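PDB 3M6M: Sensory/regulatory protein rpfC from Xanthomonas campestris pv. campestris, which is probably a two-component sensory and regulatory protein, represented here by its CheY-like receiver domain, which would accept a phosphoryl group from a histidine kinase. Local coordinates for residues 30-34 with 121-126; 92-98 with 113-119. One frame throughout, in Å; residues are numbered along the deposited sequence.

Contact 1. Residues 30-34 with 121-126; sequences LQRLL and VVAAKL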
loop_
_atom_site.group_PDB
_atom_site.type_symbol
_atom_site.label_atom_id
_atom_site.label_comp_id
_atom_site.label_asym_id
_atom_site.label_seq_id
_atom_site.Cartn_x
_atom_site.Cartn_y
_atom_site.Cartn_z
ATOM N N LEU D 30 -16.704 -42.185 21.701
ATOM C CA LEU D 30 -17.195 -40.841 21.998
ATOM C C LEU D 30 -18.649 -40.857 22.458
ATOM O O LEU D 30 -19.005 -40.166 23.411
ATOM C CB LEU D 30 -17.016 -39.911 20.793
ATOM C CG LEU D 30 -15.615 -39.327 20.567
ATOM C CD1 LEU D 30 -15.452 -38.836 19.136
ATOM C CD2 LEU D 30 -15.313 -38.206 21.557
ATOM N N GLN D 31 -19.479 -41.654 21.784
ATOM C CA GLN D 31 -20.885 -41.820 22.154
ATOM C C GLN D 31 -21.029 -42.391 23.567
ATOM O O GLN D 31 -21.839 -41.904 24.357
ATOM C CB GLN D 31 -21.604 -42.718 21.139
ATOM C CG GLN D 31 -23.115 -42.818 21.329
ATOM C CD GLN D 31 -23.799 -43.616 20.231
ATOM O OE1 GLN D 31 -23.586 -43.373 19.042
ATOM N NE2 GLN D 31 -24.635 -44.570 20.627
ATOM N N ARG D 32 -20.228 -43.410 23.873
ATOM C CA ARG D 32 -20.261 -44.083 25.171
ATOM C C ARG D 32 -19.883 -43.182 26.345
ATOM O O ARG D 32 -20.571 -43.174 27.368
ATOM C CB ARG D 32 -19.360 -45.322 25.155
ATOM C CG ARG D 32 -20.064 -46.609 24.740
ATOM C CD ARG D 32 -19.082 -47.771 24.593
ATOM N NE ARG D 32 -18.129 -47.853 25.703
ATOM C CZ ARG D 32 -18.327 -48.533 26.830
ATOM N NH1 ARG D 32 -19.452 -49.212 27.025
ATOM N NH2 ARG D 32 -17.390 -48.537 27.771
ATOM N N LEU D 33 -18.798 -42.423 26.195
ATOM C CA LEU D 33 -18.264 -41.620 27.298
ATOM C C LEU D 33 -19.106 -40.387 27.643
ATOM O O LEU D 33 -19.219 -40.026 28.816
ATOM C CB LEU D 33 -16.788 -41.248 27.065
ATOM C CG LEU D 33 -16.335 -40.198 26.042
ATOM C CD1 LEU D 33 -16.420 -38.785 26.613
ATOM C CD2 LEU D 33 -14.908 -40.483 25.602
ATOM N N LEU D 34 -19.693 -39.749 26.631
ATOM C CA LEU D 34 -20.469 -38.528 26.863
ATOM C C LEU D 34 -21.981 -38.756 27.015
ATOM O O LEU D 34 -22.742 -37.803 27.194
ATOM C CB LEU D 34 -20.132 -37.434 25.830
ATOM C CG LEU D 34 -20.484 -37.545 24.346
ATOM C CD1 LEU D 34 -21.834 -36.923 24.069
ATOM C CD2 LEU D 34 -19.420 -36.846 23.519
ATOM N N VAL D 121 -9.113 -39.065 22.984
ATOM C CA VAL D 121 -9.674 -38.007 23.817
ATOM C C VAL D 121 -9.664 -38.356 25.312
ATOM O O VAL D 121 -10.035 -39.463 25.710
ATOM C CB VAL D 121 -11.092 -37.576 23.324
ATOM C CG1 VAL D 121 -12.152 -38.632 23.651
ATOM C CG2 VAL D 121 -11.474 -36.218 23.893
ATOM N N VAL D 122 -9.203 -37.405 26.121
ATOM C CA VAL D 122 -9.282 -37.516 27.573
ATOM C C VAL D 122 -10.683 -37.078 27.992
ATOM O O VAL D 122 -11.093 -35.943 27.724
ATOM C CB VAL D 122 -8.200 -36.658 28.289
ATOM C CG1 VAL D 122 -8.223 -36.904 29.796
ATOM C CG2 VAL D 122 -6.811 -36.952 27.729
ATOM N N ALA D 123 -11.410 -37.990 28.637
ATOM C CA ALA D 123 -12.794 -37.752 29.057
ATOM C C ALA D 123 -12.943 -36.534 29.972
ATOM O O ALA D 123 -13.911 -35.780 29.856
ATOM C CB ALA D 123 -13.368 -38.998 29.723
ATOM N N ALA D 124 -11.977 -36.348 30.870
ATOM C CA ALA D 124 -11.965 -35.212 31.790
ATOM C C ALA D 124 -11.794 -33.878 31.060
ATOM O O ALA D 124 -12.497 -32.913 31.361
ATOM C CB ALA D 124 -10.878 -35.391 32.844
ATOM N N LYS D 125 -10.864 -33.834 30.105
ATOM C CA LYS D 125 -10.597 -32.620 29.323
ATOM C C LYS D 125 -11.694 -32.283 28.319
ATOM O O LYS D 125 -11.909 -31.112 28.008
ATOM C CB LYS D 125 -9.237 -32.702 28.616
ATOM C CG LYS D 125 -8.192 -31.707 29.128
ATOM C CD LYS D 125 -7.717 -32.028 30.544
ATOM C CE LYS D 125 -6.841 -30.916 31.101
ATOM N NZ LYS D 125 -6.456 -31.175 32.515
ATOM N N LEU D 126 -12.378 -33.307 27.814
ATOM C CA LEU D 126 -13.479 -33.105 26.877
ATOM C C LEU D 126 -14.708 -32.537 27.588
ATOM O O LEU D 126 -15.268 -31.532 27.150
ATOM C CB LEU D 126 -13.826 -34.410 26.145
ATOM C CG LEU D 126 -14.871 -34.378 25.022
ATOM C CD1 LEU D 126 -14.401 -33.557 23.829
ATOM C CD2 LEU D 126 -15.227 -35.789 24.579
#
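Leu30 and Leu33, one turn apart on helix 24-35, press their methyl groups against Val121, in the turn just before helix 123-133, and Leu126 in its first turn. The evidence for a purely apolar junction is direct: no hydrogen bond spans the segments, and every close pair is carbon to carbon. CD2 of Leu30 approaches CG1 of Val121 at 3.8 Å and CD2 of Leu126 at 3.9 Å. Leu33 divides its branches between the same two residues, with CD2 lying 3.9 Å from Val121 CG1 and CD1 lying 3.8 Å from Leu126 CD2. The four methyl contacts therefore form a closed ring in which each residue touches two others. Both leucines of the first helix meet Leu126 at about a right angle, whereas they run obliquely to Val121.

Two torsions set up this ring. Leu33 has CG between its backbone N and carbonyl carbon (chi1 73°), while Leu126 extends with CG opposite its backbone N (chi1 -174°), reaching toward the first helix. Ala123 CB stands 4.4 Å from Leu33 CD1 at the margin, and on the buried side Leu34 CD2 is a looser 4.5 Å from Leu126 CD2.

Two backbone hydrogen bonds run within the segments. Val122 occupies the N-cap position of helix 123-133, and its O accepts a 2.9 Å bond from Leu126 N; the corresponding bond from Leu34 N to Leu30 O is weak.

Beneath the methyl ring, Leu30 also rests on Val19 and Leu126 on Leu117, placing the contact over one face of the sheet. With about 200 Å² buried in total and no directional bond across it, the first and last helices of this receiver domain are joined here by shape complementarity and the hydrophobic effect.

Contact 2. Residues 92-98 with 113-119; sequences PVVVLSA and ARAFLAK
Phe116 carries CG opposite its backbone N (chi1 -163°), which lays the ring alongside strand 93-97: CD1 comes 4.0 Å from Val95 CB, and CZ comes 3.2 Å from Ser97 OG. That hydroxyl has its hydrogen bond with Asp99 O; its approach to the ring is an oblique van der Waals contact. In Lys119, CG beside the backbone N (chi1 -85°) brings CG and CD over Leu96, CD lying 3.6 Å from Leu96 CB, and a bend at chi3 redirects the chain beyond CD. Its NZ forms salt bridges with Asp21 and Asp65, the latter a magnesium ligand.

The backbone evidence is a parallel ladder. Val95 uses both polar groups, its N donating to Ala115 O (2.9 Å) and its O receiving Leu117 N (3.0 Å, 167° at the hydrogen). Arg114 N to Val93 O and Lys119 N to Ser97 O (2.9 Å) extend it, the last donor standing above the carbonyl plane. On the opposite face from Phe116, Leu96 CD2 packs 3.7 Å from Leu117 CB.

Adjacent parallel strands joined through helix 102-110 make a beta-alpha-beta unit of the CheY-like fold; Ser97, Phe116 and Lys119 are consistent with the family's conserved hydroxyl, aromatic and lysine positions.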
loop_
_atom_site.group_PDB
_atom_site.type_symbol
_atom_site.label_atom_id
_atom_site.label_comp_id
_atom_site.label_asym_id
_atom_site.label_seq_id
_atom_site.Cartn_x
_atom_site.Cartn_y
_atom_site.Cartn_z
ATOM N N PRO D 92 -21.267 -23.942 18.765
ATOM C CA PRO D 92 -19.850 -24.184 19.057
ATOM C C PRO D 92 -19.313 -25.463 18.422
ATOM O O PRO D 92 -20.007 -26.485 18.398
ATOM C CB PRO D 92 -19.823 -24.315 20.585
ATOM C CG PRO D 92 -21.022 -23.586 21.051
ATOM C CD PRO D 92 -22.060 -23.828 20.003
ATOM N N VAL D 93 -18.085 -25.394 17.913
ATOM C CA VAL D 93 -17.435 -26.544 17.293
ATOM C C VAL D 93 -16.080 -26.814 17.942
ATOM O O VAL D 93 -15.227 -25.924 18.018
ATOM C CB VAL D 93 -17.245 -26.355 15.765
ATOM C CG1 VAL D 93 -16.610 -27.597 15.146
ATOM C CG2 VAL D 93 -18.570 -26.043 15.083
ATOM N N VAL D 94 -15.899 -28.046 18.411
ATOM C CA VAL D 94 -14.616 -28.507 18.938
ATOM C C VAL D 94 -14.013 -29.569 18.013
ATOM O O VAL D 94 -14.705 -30.491 17.570
ATOM C CB VAL D 94 -14.735 -29.017 20.408
ATOM C CG1 VAL D 94 -15.997 -29.842 20.608
ATOM C CG2 VAL D 94 -13.494 -29.804 20.832
ATOM N N VAL D 95 -12.723 -29.423 17.723
ATOM C CA VAL D 95 -12.027 -30.310 16.793
ATOM C C VAL D 95 -11.217 -31.383 17.531
ATOM O O VAL D 95 -10.613 -31.114 18.573
ATOM C CB VAL D 95 -11.115 -29.510 15.820
ATOM C CG1 VAL D 95 -10.608 -30.401 14.692
ATOM C CG2 VAL D 95 -11.867 -28.321 15.234
ATOM N N LEU D 96 -11.229 -32.597 16.982
ATOM C CA LEU D 96 -10.429 -33.711 17.489
ATOM C C LEU D 96 -9.524 -34.271 16.402
ATOM O O LEU D 96 -9.956 -34.451 15.261
ATOM C CB LEU D 96 -11.329 -34.837 18.003
ATOM C CG LEU D 96 -12.091 -34.729 19.323
ATOM C CD1 LEU D 96 -12.814 -36.041 19.583
ATOM C CD2 LEU D 96 -11.173 -34.394 20.489
ATOM N N SER D 97 -8.272 -34.551 16.763
ATOM C CA SER D 97 -7.335 -35.247 15.873
ATOM C C SER D 97 -6.124 -35.807 16.612
ATOM O O SER D 97 -5.816 -35.391 17.732
ATOM C CB SER D 97 -6.870 -34.341 14.726
ATOM O OG SER D 97 -6.270 -33.160 15.218
ATOM N N ALA D 98 -5.453 -36.766 15.974
ATOM C CA ALA D 98 -4.150 -37.242 16.427
ATOM C C ALA D 98 -3.067 -36.273 15.955
ATOM O O ALA D 98 -1.927 -36.319 16.423
ATOM C CB ALA D 98 -3.886 -38.641 15.906
ATOM N N ALA D 113 -12.792 -22.359 15.327
ATOM C CA ALA D 113 -12.920 -23.505 16.226
ATOM C C ALA D 113 -12.721 -23.060 17.670
ATOM O O ALA D 113 -11.720 -22.418 17.997
ATOM C CB ALA D 113 -11.923 -24.596 15.859
ATOM N N ARG D 114 -13.682 -23.396 18.523
ATOM C CA ARG D 114 -13.664 -22.959 19.918
ATOM C C ARG D 114 -12.688 -23.741 20.794
ATOM O O ARG D 114 -12.163 -23.204 21.773
ATOM C CB ARG D 114 -15.071 -22.995 20.516
ATOM C CG ARG D 114 -15.951 -21.838 20.077
ATOM C CD ARG D 114 -17.165 -21.700 20.977
ATOM N NE ARG D 114 -16.831 -21.148 22.290
ATOM C CZ ARG D 114 -16.996 -19.875 22.642
ATOM N NH1 ARG D 114 -17.496 -18.997 21.781
ATOM N NH2 ARG D 114 -16.661 -19.480 23.863
ATOM N N ALA D 115 -12.453 -25.003 20.441
ATOM C CA ALA D 115 -11.534 -25.863 21.184
ATOM C C ALA D 115 -10.861 -26.885 20.275
ATOM O O ALA D 115 -11.452 -27.349 19.298
ATOM C CB ALA D 115 -12.259 -26.565 22.329
ATOM N N PHE D 116 -9.619 -27.224 20.613
ATOM C CA PHE D 116 -8.851 -28.232 19.894
ATOM C C PHE D 116 -8.267 -29.214 20.904
ATOM O O PHE D 116 -7.360 -28.870 21.669
ATOM C CB PHE D 116 -7.735 -27.570 19.079
ATOM C CG PHE D 116 -7.160 -28.448 18.001
ATOM C CD1 PHE D 116 -7.466 -28.213 16.666
ATOM C CD2 PHE D 116 -6.304 -29.503 18.317
ATOM C CE1 PHE D 116 -6.934 -29.016 15.661
ATOM C CE2 PHE D 116 -5.770 -30.315 17.319
ATOM C CZ PHE D 116 -6.084 -30.069 15.989
ATOM N N LEU D 117 -8.796 -30.434 20.906
ATOM C CA LEU D 117 -8.368 -31.454 21.861
ATOM C C LEU D 117 -7.732 -32.657 21.176
ATOM O O LEU D 117 -8.128 -33.041 20.073
ATOM C CB LEU D 117 -9.539 -31.892 22.743
ATOM C CG LEU D 117 -10.059 -30.867 23.756
ATOM C CD1 LEU D 117 -11.511 -31.150 24.097
ATOM C CD2 LEU D 117 -9.197 -30.840 25.015
ATOM N N ALA D 118 -6.745 -33.245 21.847
ATOM C CA ALA D 118 -5.972 -34.350 21.293
ATOM C C ALA D 118 -6.732 -35.672 21.313
ATOM O O ALA D 118 -7.538 -35.932 22.211
ATOM C CB ALA D 118 -4.638 -34.487 22.027
ATOM N N LYS D 119 -6.470 -36.491 20.299
ATOM C CA LYS D 119 -6.956 -37.863 20.236
ATOM C C LYS D 119 -5.801 -38.829 20.542
ATOM O O LYS D 119 -4.673 -38.591 20.100
ATOM C CB LYS D 119 -7.542 -38.147 18.853
ATOM C CG LYS D 119 -8.994 -37.733 18.679
ATOM C CD LYS D 119 -9.442 -37.838 17.223
ATOM C CE LYS D 119 -9.872 -39.244 16.837
ATOM N NZ LYS D 119 -10.226 -39.317 15.394
#

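How the contacts relate
Leu96 and Leu117, on one face of the sheet edge described in contact 2, form the floor on which contact 1 sits; the two centres are 12 Å apart. Leu30 CD2 reaches Leu96 CD1 at 3.9 Å, and Val121 CG2 lies 3.9 Å from Leu96 CD2. Leu126 CD1 packs 3.8 Å from Leu117 CD1. Through these pairs the two contacts share one continuous hydrophobic layer. Along the chain, strand 115-118 is followed by helix 123-133 after a short turn. Their relation to the magnesium site differs: the Lys119 side chain of contact 2 is about 5 Å from the magnesium ion, against about 10 Å for Leu30 of contact 1.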